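Local coordinates for protein acetyltransferase-like, GNAT family (Bacteroides thetaiotaomicron, PDB 3EY5) that probably acts as an N-acetyltransferase of the GNAT family, a group of enzymes that generally transfer an acetyl group from acetyl-CoA to an amine, at residues A[8-11]-A[17-20]; A[38-43]-A[48-53]. All coordinates share one frame; numbering follows the deposited sequence.

Interaction 1 (A[8-11]-A[17-20])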
loop_
_atom_site.group_PDB
_atom_site.type_symbol
_atom_site.label_atom_id
_atom_site.label_comp_id
_atom_site.label_asym_id
_atom_site.label_seq_id
_atom_site.Cartn_x
_atom_site.Cartn_y
_atom_site.Cartn_z
ATOM N N GLN A 8 -11.740 8.128 2.050
ATOM C CA GLN A 8 -12.821 8.160 1.091
ATOM C C GLN A 8 -12.447 7.687 -0.315
ATOM O O GLN A 8 -11.539 8.237 -0.953
ATOM C CB GLN A 8 -13.565 9.502 1.119
ATOM C CG GLN A 8 -12.894 10.710 0.517
ATOM C CD GLN A 8 -13.957 11.672 -0.063
ATOM O OE1 GLN A 8 -14.528 11.408 -1.123
ATOM N NE2 GLN A 8 -14.225 12.777 0.639
ATOM N N PRO A 9 -13.119 6.614 -0.763
ATOM C CA PRO A 9 -12.889 6.061 -2.091
ATOM C C PRO A 9 -12.968 7.171 -3.132
ATOM O O PRO A 9 -13.734 8.126 -2.989
ATOM C CB PRO A 9 -14.041 5.069 -2.268
ATOM C CG PRO A 9 -14.396 4.661 -0.870
ATOM C CD PRO A 9 -14.116 5.831 0.004
ATOM N N ILE A 10 -12.154 7.059 -4.158
ATOM C CA ILE A 10 -12.091 8.111 -5.132
ATOM C C ILE A 10 -12.114 7.515 -6.516
ATOM O O ILE A 10 -11.633 6.406 -6.738
ATOM C CB ILE A 10 -10.873 9.039 -4.832
ATOM C CG1 ILE A 10 -11.271 10.485 -4.926
ATOM C CG2 ILE A 10 -9.562 8.681 -5.567
ATOM C CD1 ILE A 10 -11.698 10.998 -3.579
ATOM N N THR A 11 -12.765 8.227 -7.427
ATOM C CA THR A 11 -12.685 7.903 -8.844
ATOM C C THR A 11 -11.927 9.027 -9.573
ATOM O O THR A 11 -11.709 10.103 -9.030
ATOM C CB THR A 11 -14.094 7.587 -9.485
ATOM O OG1 THR A 11 -15.125 8.376 -8.868
ATOM C CG2 THR A 11 -14.437 6.103 -9.307
ATOM N N HIS A 17 -9.352 15.592 -6.278
ATOM C CA HIS A 17 -8.788 14.581 -5.415
ATOM C C HIS A 17 -7.903 13.623 -6.170
ATOM O O HIS A 17 -6.846 13.243 -5.665
ATOM C CB HIS A 17 -9.871 13.838 -4.671
ATOM C CG HIS A 17 -10.713 14.720 -3.811
ATOM N ND1 HIS A 17 -10.234 15.886 -3.246
ATOM C CD2 HIS A 17 -12.003 14.601 -3.406
ATOM C CE1 HIS A 17 -11.196 16.446 -2.533
ATOM N NE2 HIS A 17 -12.279 15.686 -2.615
ATOM N N TYR A 18 -8.306 13.222 -7.365
ATOM C CA TYR A 18 -7.490 12.253 -8.095
ATOM C C TYR A 18 -6.126 12.812 -8.497
ATOM O O TYR A 18 -5.101 12.106 -8.400
ATOM C CB TYR A 18 -8.202 11.652 -9.296
ATOM C CG TYR A 18 -7.411 10.508 -9.917
ATOM C CD1 TYR A 18 -7.622 9.180 -9.514
ATOM C CD2 TYR A 18 -6.439 10.754 -10.897
ATOM C CE1 TYR A 18 -6.895 8.139 -10.081
ATOM C CE2 TYR A 18 -5.718 9.728 -11.469
ATOM C CZ TYR A 18 -5.946 8.429 -11.069
ATOM O OH TYR A 18 -5.204 7.416 -11.645
ATOM N N LYS A 19 -6.121 14.068 -8.936
ATOM C CA LYS A 19 -4.899 14.768 -9.297
ATOM C C LYS A 19 -4.001 14.942 -8.071
ATOM O O LYS A 19 -2.787 14.806 -8.173
ATOM C CB LYS A 19 -5.218 16.130 -9.907
ATOM C CG LYS A 19 -4.152 16.634 -10.871
ATOM C CD LYS A 19 -4.672 17.805 -11.694
ATOM C CE LYS A 19 -3.722 18.163 -12.851
ATOM N NZ LYS A 19 -4.025 17.419 -14.124
ATOM N N PHE A 20 -4.604 15.241 -6.921
ATOM C CA PHE A 20 -3.876 15.294 -5.665
ATOM C C PHE A 20 -3.170 13.957 -5.374
ATOM O O PHE A 20 -1.984 13.936 -5.069
ATOM C CB PHE A 20 -4.815 15.652 -4.493
ATOM C CG PHE A 20 -4.191 15.454 -3.123
ATOM C CD1 PHE A 20 -3.348 16.424 -2.579
ATOM C CD2 PHE A 20 -4.430 14.289 -2.388
ATOM C CE1 PHE A 20 -2.776 16.241 -1.318
ATOM C CE2 PHE A 20 -3.861 14.104 -1.123
ATOM C CZ PHE A 20 -3.033 15.083 -0.591
#

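Interaction 2 (A[38-43]-A[48-53])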
loop_
_atom_site.group_PDB
_atom_site.type_symbol
_atom_site.label_atom_id
_atom_site.label_comp_id
_atom_site.label_asym_id
_atom_site.label_seq_id
_atom_site.Cartn_x
_atom_site.Cartn_y
_atom_site.Cartn_z
ATOM N N GLU A 38 -1.603 6.097 -16.893
ATOM C CA GLU A 38 -2.801 5.751 -17.667
ATOM C C GLU A 38 -3.456 4.462 -17.163
ATOM O O GLU A 38 -4.675 4.372 -17.173
ATOM C CB GLU A 38 -2.551 5.677 -19.197
ATOM C CG GLU A 38 -3.883 5.855 -20.012
ATOM C CD GLU A 38 -3.928 5.159 -21.389
ATOM O OE1 GLU A 38 -2.887 4.636 -21.849
ATOM O OE2 GLU A 38 -5.018 5.142 -22.030
ATOM N N HIS A 39 -2.642 3.493 -16.718
ATOM C CA HIS A 39 -3.131 2.206 -16.190
ATOM C C HIS A 39 -3.735 2.352 -14.800
ATOM O O HIS A 39 -4.719 1.685 -14.435
ATOM C CB HIS A 39 -1.989 1.208 -16.077
ATOM C CG HIS A 39 -1.482 0.703 -17.387
ATOM N ND1 HIS A 39 -1.990 1.118 -18.600
ATOM C CD2 HIS A 39 -0.494 -0.177 -17.674
ATOM C CE1 HIS A 39 -1.342 0.509 -19.577
ATOM N NE2 HIS A 39 -0.428 -0.280 -19.041
ATOM N N LEU A 40 -3.082 3.177 -13.993
ATOM C CA LEU A 40 -3.549 3.439 -12.651
ATOM C C LEU A 40 -4.956 4.067 -12.705
ATOM O O LEU A 40 -5.830 3.743 -11.905
ATOM C CB LEU A 40 -2.558 4.344 -11.964
ATOM C CG LEU A 40 -3.108 5.039 -10.741
ATOM C CD1 LEU A 40 -3.405 4.015 -9.616
ATOM C CD2 LEU A 40 -2.123 6.138 -10.309
ATOM N N ARG A 41 -5.156 4.969 -13.655
ATOM C CA ARG A 41 -6.491 5.515 -13.916
ATOM C C ARG A 41 -7.501 4.410 -14.233
ATOM O O ARG A 41 -8.599 4.372 -13.653
ATOM C CB ARG A 41 -6.438 6.537 -15.046
ATOM C CG ARG A 41 -5.688 7.810 -14.662
ATOM C CD ARG A 41 -5.780 8.852 -15.766
ATOM N NE ARG A 41 -7.144 9.362 -15.938
ATOM C CZ ARG A 41 -7.600 10.494 -15.400
ATOM N NH1 ARG A 41 -6.795 11.258 -14.653
ATOM N NH2 ARG A 41 -8.858 10.865 -15.619
ATOM N N GLU A 42 -7.107 3.500 -15.121
ATOM C CA GLU A 42 -7.942 2.384 -15.524
ATOM C C GLU A 42 -8.306 1.440 -14.354
ATOM O O GLU A 42 -9.464 1.043 -14.226
ATOM C CB GLU A 42 -7.271 1.630 -16.674
ATOM C CG GLU A 42 -7.135 2.502 -17.963
ATOM C CD GLU A 42 -6.166 1.955 -19.044
ATOM O OE1 GLU A 42 -5.643 0.822 -18.940
ATOM O OE2 GLU A 42 -5.938 2.685 -20.032
ATOM N N TYR A 43 -7.329 1.108 -13.504
ATOM C CA TYR A 43 -7.561 0.252 -12.334
ATOM C C TYR A 43 -8.539 0.941 -11.383
ATOM O O TYR A 43 -9.480 0.328 -10.876
ATOM C CB TYR A 43 -6.229 -0.054 -11.605
ATOM C CG TYR A 43 -5.403 -1.204 -12.187
ATOM C CD1 TYR A 43 -5.170 -2.373 -11.453
ATOM C CD2 TYR A 43 -4.863 -1.131 -13.477
ATOM C CE1 TYR A 43 -4.420 -3.443 -12.008
ATOM C CE2 TYR A 43 -4.101 -2.181 -14.025
ATOM C CZ TYR A 43 -3.881 -3.322 -13.294
ATOM O OH TYR A 43 -3.146 -4.351 -13.844
ATOM N N GLY A 48 -13.007 -3.467 -9.653
ATOM C CA GLY A 48 -13.939 -3.399 -8.518
ATOM C C GLY A 48 -13.365 -3.757 -7.167
ATOM O O GLY A 48 -13.756 -3.170 -6.156
ATOM N N ASN A 49 -12.435 -4.711 -7.146
ATOM C CA ASN A 49 -11.713 -5.033 -5.928
ATOM C C ASN A 49 -10.394 -4.213 -5.753
ATOM O O ASN A 49 -9.602 -4.521 -4.887
ATOM C CB ASN A 49 -11.430 -6.530 -5.903
ATOM C CG ASN A 49 -10.379 -6.927 -6.918
ATOM O OD1 ASN A 49 -10.376 -6.439 -8.047
ATOM N ND2 ASN A 49 -9.463 -7.796 -6.517
ATOM N N PHE A 50 -10.182 -3.180 -6.573
ATOM C CA PHE A 50 -9.089 -2.233 -6.376
ATOM C C PHE A 50 -9.685 -0.930 -5.851
ATOM O O PHE A 50 -10.663 -0.404 -6.402
ATOM C CB PHE A 50 -8.254 -1.999 -7.682
ATOM C CG PHE A 50 -7.184 -0.913 -7.543
ATOM C CD1 PHE A 50 -6.042 -1.138 -6.775
ATOM C CD2 PHE A 50 -7.356 0.349 -8.125
ATOM C CE1 PHE A 50 -5.066 -0.129 -6.593
ATOM C CE2 PHE A 50 -6.390 1.373 -7.947
ATOM C CZ PHE A 50 -5.246 1.123 -7.182
ATOM N N HIS A 51 -9.099 -0.387 -4.798
ATOM C CA HIS A 51 -9.687 0.777 -4.169
ATOM C C HIS A 51 -8.652 1.875 -3.986
ATOM O O HIS A 51 -7.631 1.689 -3.301
ATOM C CB HIS A 51 -10.279 0.414 -2.809
ATOM C CG HIS A 51 -11.334 -0.646 -2.869
ATOM N ND1 HIS A 51 -12.669 -0.355 -3.052
ATOM C CD2 HIS A 51 -11.252 -1.995 -2.779
ATOM C CE1 HIS A 51 -13.370 -1.478 -3.063
ATOM N NE2 HIS A 51 -12.531 -2.486 -2.909
ATOM N N ASN A 52 -8.933 3.015 -4.605
ATOM C CA ASN A 52 -8.102 4.204 -4.472
ATOM C C ASN A 52 -8.770 5.185 -3.505
ATOM O O ASN A 52 -9.919 5.571 -3.713
ATOM C CB ASN A 52 -7.927 4.839 -5.864
ATOM C CG ASN A 52 -6.715 5.742 -5.954
ATOM O OD1 ASN A 52 -6.250 6.303 -4.939
ATOM N ND2 ASN A 52 -6.170 5.881 -7.185
ATOM N N ASN A 53 -8.074 5.559 -2.434
ATOM C CA ASN A 53 -8.679 6.386 -1.404
ATOM C C ASN A 53 -7.849 7.578 -1.018
ATOM O O ASN A 53 -6.629 7.467 -0.867
ATOM C CB ASN A 53 -8.960 5.591 -0.117
ATOM C CG ASN A 53 -9.669 4.285 -0.371
ATOM O OD1 ASN A 53 -10.880 4.171 -0.151
ATOM N ND2 ASN A 53 -8.902 3.258 -0.799
#

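Interaction 1 (A[8-11]-A[17-20])
Ile10 and His17 carry this contact, their side chains crossing at about a right angle. The ethyl branch of Ile10 does the touching: CD1 lies 3.5 Å from His17 CB and 3.6 Å from His17 CD2, and CG1 also approaches the same CB. Toward the imidazole the methyl comes in obliquely. With His17 CG anti to the carbonyl carbon (chi1 -60°) the ring is carried past Ile10, and chi2 of -29° brings its CD2 side nearest CD1, while the ring also meets Phe56 of strand 50-57 edge-to-face. The other branch of Ile10 serves the next helix residue. Its CG2 reaches the rim of the Tyr18 ring, near the ring plane, at a looser 4.4 Å from CD1. Farther along, Thr11 O stands 3.8 Å from Tyr18 CB, a van der Waals approach at the nearest CA pair, 6.8 Å apart. Asp14 OD2 accepts a hydrogen bond from Thr11 N in the short connection between the segments. Strand 6-9, paired with strand 50-57, the short link and helix 15-28 are consistent with the first strand and first helix of a GNAT fold, the helix packing back against Ile10 and Thr11.

Interaction 2 (A[38-43]-A[48-53])
Helix 38-43 runs across strand 50-53 at a signed crossing angle of -106°, the two short axes coming within 9.6 Å of each other. The backbones draw nearest at the C-terminal end of the helical segment, where the CA atoms of Tyr43 and Phe50 are 6.6 Å apart. Phe50 is the strand residue that bridges the two. Its CG is anti to the backbone N (chi1 175°), and the CB bond points toward the helix, carrying the ring against Leu40 and Tyr43. Tyr43 O meets the ring edge near its plane, 3.5 Å from CD2, and Tyr43 CB lies 3.7 Å from that same ring carbon. The contact thus uses the tyrosine's backbone and CB, while its phenol leads away, where Arg35 makes a cation-pi contact with it. At the far end of the phenylalanine, Leu40 CD1 approaches CZ obliquely at 4.2 Å. The same methyl touches Asn52 ND2 at 4.1 Å, the leucine and asparagine side chains crossing at about a right angle. Replacing Phe50 by alanine removes the ring and is likely to leave a gap between helix and strand, with Tyr43 CB and Leu40 CD1 lacking their aromatic partner. Asn52 ND2 is satisfied nearby, hydrogen-bonded to Thr44 OG1, and that hydroxyl also pairs with Leu40 O. The contact is therefore mainly van der Waals, with one carbonyl at the ring edge, which implies that its specificity comes largely from shape, while Thr44, just past the segment, supplies the polar tie.

In the fold
Both contacts set a helix against the same sheet, in which strands 6-9 and 50-57 are antiparallel neighbours. A probable hydrogen bond, Ile10 N to Asn52 O at 2.7 Å, joins the two directly, and Tyr18 of interaction 1 also packs on Leu40 and Arg41 of interaction 2, so the successive helices 15-28 and 37-46 meet there. The centres of the two interactions lie about 10 Å apart. Interaction 2 is the more buried, with three of its four touching residues enclosed against two of four in interaction 1, although each covers 193 Å². Aliphatic branches against His17 and Tyr18 dominate the first; a phenylalanine edge beside a carbonyl, plus an asparagine whose ND2 is hydrogen-bonded to Thr44, distinguishes the second.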